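Local coordinates for protein glucosamine-6-phosphate deaminase (Bacillus subtilis, PDB 2BKX) that belongs to the glucosamine-6-phosphate isomerase/6-phosphogluconolactonase family of alpha/beta proteins and holds fructose -6-phosphate in a pocket, at residues V64-N78 with Y168-M182. Sequence-based numbering, arbitrary orientation. Where two conformers were deposited one is given.
Sequences VNLDEYAGLSSDDPN and YFPSIDSVPKKALTM. With F6R (fructose -6-phosphate), chain C.
Tyr69 lays its ring against Pro176, whose CG stands 4.0 Å from the ring centroid and 30° off the normal, a CH-pi contact over the face. The edge of Phe169 also points at the Tyr69 ring face in an offset edge-to-face pair, the planes at 78° and the centroids 5.6 Å apart. With CG anti to its own carbonyl carbon, Tyr69 swings its ring off the strand into the proline and phenylalanine, while its hydroxyl is hydrogen-bonded to Asn165. Phe169 is sandwiched in turn: the Asn78 amide stacks over one face, its plane nearly parallel to the ring (10° apart), and Val175 CA lies over the opposite face. The backbones supply the regular part of the contact. Leu180 N donates to Glu68 O at 2.8 Å, and the return bond from Glu68 N to Leu180 O makes this an antiparallel hydrogen-bonded pair. Met182 N extends the ladder to Leu66 O with a nearly straight bond, whereas Ala70 N meets Lys178 O from above the carbonyl plane. Beside the Ala70–Lys178 bond, one water accepts from Lys178 N and donates to Ala70 O, adding a second link between the same two residues. At the other end the extended Met182 chain crosses Leu66 at about a right angle, its SD 3.8 Å from Leu66 CD2. Asp67 and Thr181 share one sheet face, and on it Asp67 OD2 accepts a hydrogen bond from O1 of fructose -6-phosphate (2.9 Å), while Leu66 CD1 touches the same ligand. Strand 178-181, itself paired with strand 153-156, thus adds an antiparallel neighbour to strand 62-69, otherwise flanked by parallel strands: a mixed extension of a Rossmann-like alpha/beta sheet, with the ligand pocket beside the junction.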
loop_
_atom_site.group_PDB
_atom_site.type_symbol
_atom_site.label_atom_id
_atom_site.label_comp_id
_atom_site.label_asym_id
_atom_site.label_seq_id
_atom_site.Cartn_x
_atom_site.Cartn_y
_atom_site.Cartn_z
ATOM N N VAL A 64 -7.699 4.924 3.978
ATOM C CA VAL A 64 -6.462 5.488 4.519
ATOM C C VAL A 64 -5.320 4.944 3.656
ATOM O O VAL A 64 -5.264 3.744 3.349
ATOM C CB VAL A 64 -6.228 5.173 6.014
ATOM C CG1 VAL A 64 -7.277 5.880 6.833
ATOM C CG2 VAL A 64 -6.284 3.707 6.312
ATOM N N ASN A 65 -4.424 5.837 3.242
ATOM C CA ASN A 65 -3.288 5.430 2.446
ATOM C C ASN A 65 -2.050 5.214 3.314
ATOM O O ASN A 65 -1.881 5.840 4.366
ATOM C CB ASN A 65 -2.988 6.445 1.337
ATOM C CG ASN A 65 -3.538 6.018 0.012
ATOM O OD1 ASN A 65 -2.763 5.568 -0.898
ATOM N ND2 ASN A 65 -4.824 6.070 -0.118
ATOM N N LEU A 66 -1.169 4.349 2.838
ATOM C CA LEU A 66 0.064 4.032 3.539
ATOM C C LEU A 66 0.985 5.204 3.722
ATOM O O LEU A 66 1.632 5.346 4.760
ATOM C CB LEU A 66 0.835 2.936 2.790
ATOM C CG LEU A 66 0.282 1.532 2.851
ATOM C CD1 LEU A 66 0.931 0.629 1.807
ATOM C CD2 LEU A 66 0.502 0.930 4.221
ATOM N N ASP A 67 1.125 6.013 2.677
ATOM C CA ASP A 67 2.272 6.905 2.636
ATOM C C ASP A 67 2.104 8.098 1.729
ATOM O O ASP A 67 1.182 8.170 0.911
ATOM C CB ASP A 67 3.571 6.123 2.316
ATOM C CG ASP A 67 3.451 5.104 1.269
ATOM O OD1 ASP A 67 4.159 4.093 1.497
ATOM O OD2 ASP A 67 2.722 5.259 0.243
ATOM N N GLU A 68 3.000 9.070 1.898
ATOM C CA GLU A 68 3.078 10.250 1.039
ATOM C C GLU A 68 4.487 10.774 1.108
ATOM O O GLU A 68 5.167 10.637 2.135
ATOM C CB GLU A 68 2.100 11.326 1.470
ATOM C CG GLU A 68 2.124 12.639 0.686
ATOM C CD GLU A 68 1.815 12.487 -0.799
ATOM O OE1 GLU A 68 2.627 11.893 -1.542
ATOM O OE2 GLU A 68 0.710 12.943 -1.212
ATOM N N TYR A 69 4.966 11.330 0.005
ATOM C CA TYR A 69 6.305 11.895 -0.008
ATOM C C TYR A 69 6.327 13.216 0.788
ATOM O O TYR A 69 5.394 14.018 0.737
ATOM C CB TYR A 69 6.750 12.195 -1.424
ATOM C CG TYR A 69 7.131 11.017 -2.280
ATOM C CD1 TYR A 69 6.382 10.683 -3.400
ATOM C CD2 TYR A 69 8.249 10.245 -2.005
ATOM C CE1 TYR A 69 6.734 9.608 -4.209
ATOM C CE2 TYR A 69 8.619 9.176 -2.798
ATOM C CZ TYR A 69 7.885 8.884 -3.915
ATOM O OH TYR A 69 8.305 7.839 -4.693
ATOM N N ALA A 70 7.427 13.453 1.500
ATOM C CA ALA A 70 7.607 14.718 2.211
ATOM C C ALA A 70 7.952 15.817 1.252
ATOM O O ALA A 70 8.783 15.668 0.381
ATOM C CB ALA A 70 8.704 14.606 3.273
ATOM N N GLY A 71 7.276 16.936 1.414
ATOM C CA GLY A 71 7.585 18.136 0.655
ATOM C C GLY A 71 6.776 18.303 -0.602
ATOM O O GLY A 71 6.968 19.309 -1.302
ATOM N N LEU A 72 5.884 17.359 -0.912
ATOM C CA LEU A 72 5.034 17.478 -2.089
ATOM C C LEU A 72 3.618 17.873 -1.691
ATOM O O LEU A 72 3.028 17.284 -0.786
ATOM C CB LEU A 72 4.995 16.177 -2.894
ATOM C CG LEU A 72 6.294 15.620 -3.440
ATOM C CD1 LEU A 72 6.069 14.459 -4.374
ATOM C CD2 LEU A 72 7.136 16.706 -4.136
ATOM N N SER A 73 3.053 18.843 -2.407
ATOM C CA SER A 73 1.647 19.209 -2.229
ATOM C C SER A 73 0.727 18.257 -2.962
ATOM O O SER A 73 1.157 17.513 -3.859
ATOM C CB SER A 73 1.428 20.621 -2.740
ATOM O OG SER A 73 1.769 20.751 -4.086
ATOM N N SER A 74 -0.550 18.308 -2.629
ATOM C CA SER A 74 -1.533 17.378 -3.180
ATOM C C SER A 74 -1.754 17.488 -4.674
ATOM O O SER A 74 -2.135 16.502 -5.323
ATOM C CB SER A 74 -2.856 17.502 -2.460
ATOM O OG SER A 74 -3.429 18.784 -2.624
ATOM N N ASP A 75 -1.466 18.657 -5.220
ATOM C CA ASP A 75 -1.640 18.870 -6.656
ATOM C C ASP A 75 -0.369 18.516 -7.427
ATOM O O ASP A 75 -0.376 18.575 -8.664
ATOM C CB ASP A 75 -2.037 20.306 -6.927
ATOM C CG ASP A 75 -0.972 21.280 -6.495
ATOM O OD1 ASP A 75 -0.612 21.289 -5.309
ATOM O OD2 ASP A 75 -0.464 22.042 -7.312
ATOM N N ASP A 76 0.739 18.201 -6.750
ATOM C CA ASP A 76 2.004 17.795 -7.448
ATOM C C ASP A 76 1.763 16.457 -8.115
ATOM O O ASP A 76 1.263 15.543 -7.470
ATOM C CB ASP A 76 3.131 17.669 -6.438
ATOM C CG ASP A 76 4.479 17.492 -7.076
ATOM O OD1 ASP A 76 4.686 16.495 -7.789
ATOM O OD2 ASP A 76 5.358 18.343 -6.885
ATOM N N PRO A 77 2.086 16.319 -9.412
ATOM C CA PRO A 77 1.791 15.082 -10.123
ATOM C C PRO A 77 2.527 13.871 -9.581
ATOM O O PRO A 77 2.148 12.771 -9.911
ATOM C CB PRO A 77 2.214 15.420 -11.554
ATOM C CG PRO A 77 3.223 16.446 -11.409
ATOM C CD PRO A 77 2.750 17.302 -10.306
ATOM N N ASN A 78 3.549 14.054 -8.765
ATOM C CA ASN A 78 4.246 12.916 -8.155
ATOM C C ASN A 78 3.801 12.606 -6.742
ATOM O O ASN A 78 4.306 11.667 -6.134
ATOM C CB ASN A 78 5.761 13.107 -8.202
ATOM C CG ASN A 78 6.307 12.751 -9.523
ATOM O OD1 ASN A 78 6.398 11.545 -9.873
ATOM N ND2 ASN A 78 6.618 13.748 -10.303
ATOM N N TYR A 168 9.342 7.312 -12.190
ATOM C CA TYR A 168 8.148 8.168 -12.196
ATOM C C TYR A 168 8.412 9.663 -12.187
ATOM O O TYR A 168 7.459 10.446 -12.288
ATOM C CB TYR A 168 7.306 7.796 -10.976
ATOM C CG TYR A 168 6.781 6.368 -11.064
ATOM C CD1 TYR A 168 7.103 5.424 -10.114
ATOM C CD2 TYR A 168 6.052 5.938 -12.169
ATOM C CE1 TYR A 168 6.632 4.146 -10.195
ATOM C CE2 TYR A 168 5.575 4.655 -12.270
ATOM C CZ TYR A 168 5.866 3.754 -11.275
ATOM O OH TYR A 168 5.404 2.472 -11.413
ATOM N N PHE A 169 9.673 10.064 -12.040
ATOM C CA PHE A 169 10.040 11.469 -11.875
ATOM C C PHE A 169 10.725 12.031 -13.106
ATOM O O PHE A 169 11.281 11.271 -13.890
ATOM C CB PHE A 169 10.929 11.617 -10.643
ATOM C CG PHE A 169 10.181 11.493 -9.367
ATOM C CD1 PHE A 169 9.905 10.243 -8.840
ATOM C CD2 PHE A 169 9.724 12.604 -8.704
ATOM C CE1 PHE A 169 9.192 10.118 -7.673
ATOM C CE2 PHE A 169 9.017 12.473 -7.539
ATOM C CZ PHE A 169 8.768 11.246 -7.018
ATOM N N PRO A 170 10.696 13.354 -13.261
ATOM C CA PRO A 170 11.393 13.948 -14.394
ATOM C C PRO A 170 12.874 13.714 -14.381
ATOM O O PRO A 170 13.505 13.660 -15.418
ATOM C CB PRO A 170 11.112 15.448 -14.202
ATOM C CG PRO A 170 9.919 15.543 -13.445
ATOM C CD PRO A 170 9.961 14.362 -12.483
ATOM N N SER A 171 13.452 13.585 -13.189
ATOM C CA SER A 171 14.915 13.467 -13.057
ATOM C C SER A 171 15.215 12.816 -11.731
ATOM O O SER A 171 14.377 12.805 -10.851
ATOM C CB SER A 171 15.559 14.853 -13.053
ATOM O OG SER A 171 15.080 15.625 -11.961
ATOM N N ILE A 172 16.419 12.285 -11.585
ATOM C CA ILE A 172 16.820 11.720 -10.283
ATOM C C ILE A 172 16.836 12.777 -9.179
ATOM O O ILE A 172 16.473 12.470 -8.032
ATOM C CB ILE A 172 18.169 10.971 -10.409
ATOM C CG1 ILE A 172 18.459 10.148 -9.155
ATOM C CG2 ILE A 172 19.315 11.895 -10.694
ATOM C CD1 ILE A 172 17.419 9.005 -8.811
ATOM N N ASP A 173 17.172 14.005 -9.529
ATOM C CA ASP A 173 17.256 15.077 -8.538
ATOM C C ASP A 173 15.910 15.488 -7.976
ATOM O O ASP A 173 15.872 16.117 -6.913
ATOM C CB ASP A 173 18.003 16.300 -9.081
ATOM C CG ASP A 173 17.458 16.776 -10.385
ATOM O OD1 ASP A 173 16.354 17.364 -10.403
ATOM O OD2 ASP A 173 18.133 16.554 -11.416
ATOM N N SER A 174 14.812 15.112 -8.635
ATOM C CA SER A 174 13.473 15.447 -8.139
ATOM C C SER A 174 12.893 14.393 -7.235
ATOM O O SER A 174 11.859 14.632 -6.659
ATOM C CB SER A 174 12.431 15.645 -9.245
ATOM O OG SER A 174 12.954 15.701 -10.555
ATOM N N VAL A 175 13.514 13.225 -7.158
ATOM C CA VAL A 175 13.000 12.185 -6.281
ATOM C C VAL A 175 13.174 12.612 -4.813
ATOM O O VAL A 175 14.269 12.915 -4.377
ATOM C CB VAL A 175 13.710 10.849 -6.539
ATOM C CG1 VAL A 175 13.141 9.782 -5.629
ATOM C CG2 VAL A 175 13.521 10.432 -8.018
ATOM N N PRO A 176 12.080 12.642 -4.041
ATOM C CA PRO A 176 12.194 13.067 -2.648
ATOM C C PRO A 176 13.121 12.175 -1.816
ATOM O O PRO A 176 13.349 11.013 -2.153
ATOM C CB PRO A 176 10.754 12.988 -2.145
ATOM C CG PRO A 176 9.925 13.127 -3.409
ATOM C CD PRO A 176 10.691 12.446 -4.451
ATOM N N LYS A 177 13.690 12.773 -0.779
ATOM C CA LYS A 177 14.542 12.061 0.152
ATOM C C LYS A 177 13.800 11.493 1.355
ATOM O O LYS A 177 14.291 10.586 1.996
ATOM C CB LYS A 177 15.672 12.963 0.611
ATOM C CG LYS A 177 16.703 13.201 -0.514
ATOM C CD LYS A 177 17.815 14.114 -0.129
ATOM C CE LYS A 177 18.802 14.139 -1.256
ATOM N NZ LYS A 177 19.572 12.861 -1.339
ATOM N N LYS A 178 12.640 12.070 1.662
ATOM C CA LYS A 178 11.887 11.642 2.838
ATOM C C LYS A 178 10.426 11.389 2.519
ATOM O O LYS A 178 9.916 11.837 1.500
ATOM C CB LYS A 178 11.992 12.685 3.971
ATOM C CG LYS A 178 13.453 12.980 4.425
ATOM C CD LYS A 178 13.507 13.966 5.571
ATOM C CE LYS A 178 14.827 13.921 6.274
ATOM N NZ LYS A 178 14.797 14.746 7.519
ATOM N N ALA A 179 9.761 10.721 3.452
ATOM C CA ALA A 179 8.365 10.400 3.311
ATOM C C ALA A 179 7.711 10.256 4.668
ATOM O O ALA A 179 8.383 10.155 5.683
ATOM C CB ALA A 179 8.211 9.130 2.507
ATOM N N LEU A 180 6.386 10.246 4.666
ATOM C CA LEU A 180 5.546 9.923 5.814
ATOM C C LEU A 180 4.909 8.564 5.541
ATOM O O LEU A 180 4.390 8.351 4.448
ATOM C CB LEU A 180 4.429 10.954 5.949
ATOM C CG LEU A 180 4.865 12.333 6.412
ATOM C CD1 LEU A 180 5.735 13.048 5.399
ATOM C CD2 LEU A 180 3.618 13.157 6.706
ATOM N N THR A 181 4.988 7.634 6.493
ATOM C CA THR A 181 4.436 6.294 6.286
ATOM C C THR A 181 3.772 5.760 7.555
ATOM O O THR A 181 4.248 5.962 8.665
ATOM C CB THR A 181 5.545 5.312 5.849
ATOM O OG1 THR A 181 4.968 4.039 5.516
ATOM C CG2 THR A 181 6.635 5.151 6.847
ATOM N N MET A 182 2.668 5.078 7.346
ATOM C CA MET A 182 2.103 4.198 8.372
ATOM C C MET A 182 3.211 3.293 8.831
ATOM O O MET A 182 4.042 2.867 8.014
ATOM C CB MET A 182 1.050 3.319 7.775
ATOM C CG MET A 182 -0.205 3.941 7.608
ATOM S SD MET A 182 -1.340 2.602 7.029
ATOM C CE MET A 182 -2.096 3.766 6.604
HETATM C C1 F6R C . 2.836 1.805 -1.644
HETATM C C2 F6R C . 4.048 1.603 -0.755
HETATM C C3 F6R C . 5.374 0.964 -1.188
HETATM C C4 F6R C . 5.283 0.179 -2.511
HETATM C C5 F6R C . 6.591 -0.478 -2.921
HETATM C C6 F6R C . 6.463 -1.196 -4.260
HETATM O O1 F6R C . 1.918 2.769 -1.095
HETATM O O2 F6R C . 3.925 1.934 0.404
HETATM O O3 F6R C . 5.761 0.023 -0.202
HETATM O O4 F6R C . 4.281 -0.822 -2.365
HETATM O O5 F6R C . 7.664 0.455 -2.960
HETATM O O6 F6R C . 6.232 -0.215 -5.282
HETATM P P F6R C . 5.819 -0.702 -6.745
HETATM O O1P F6R C . 4.428 -1.263 -6.635
HETATM O O2P F6R C . 6.806 -1.775 -7.119
HETATM O O3P F6R C . 5.870 0.503 -7.628
HETATM O O HOH W 1 11.634 14.823 0.890
#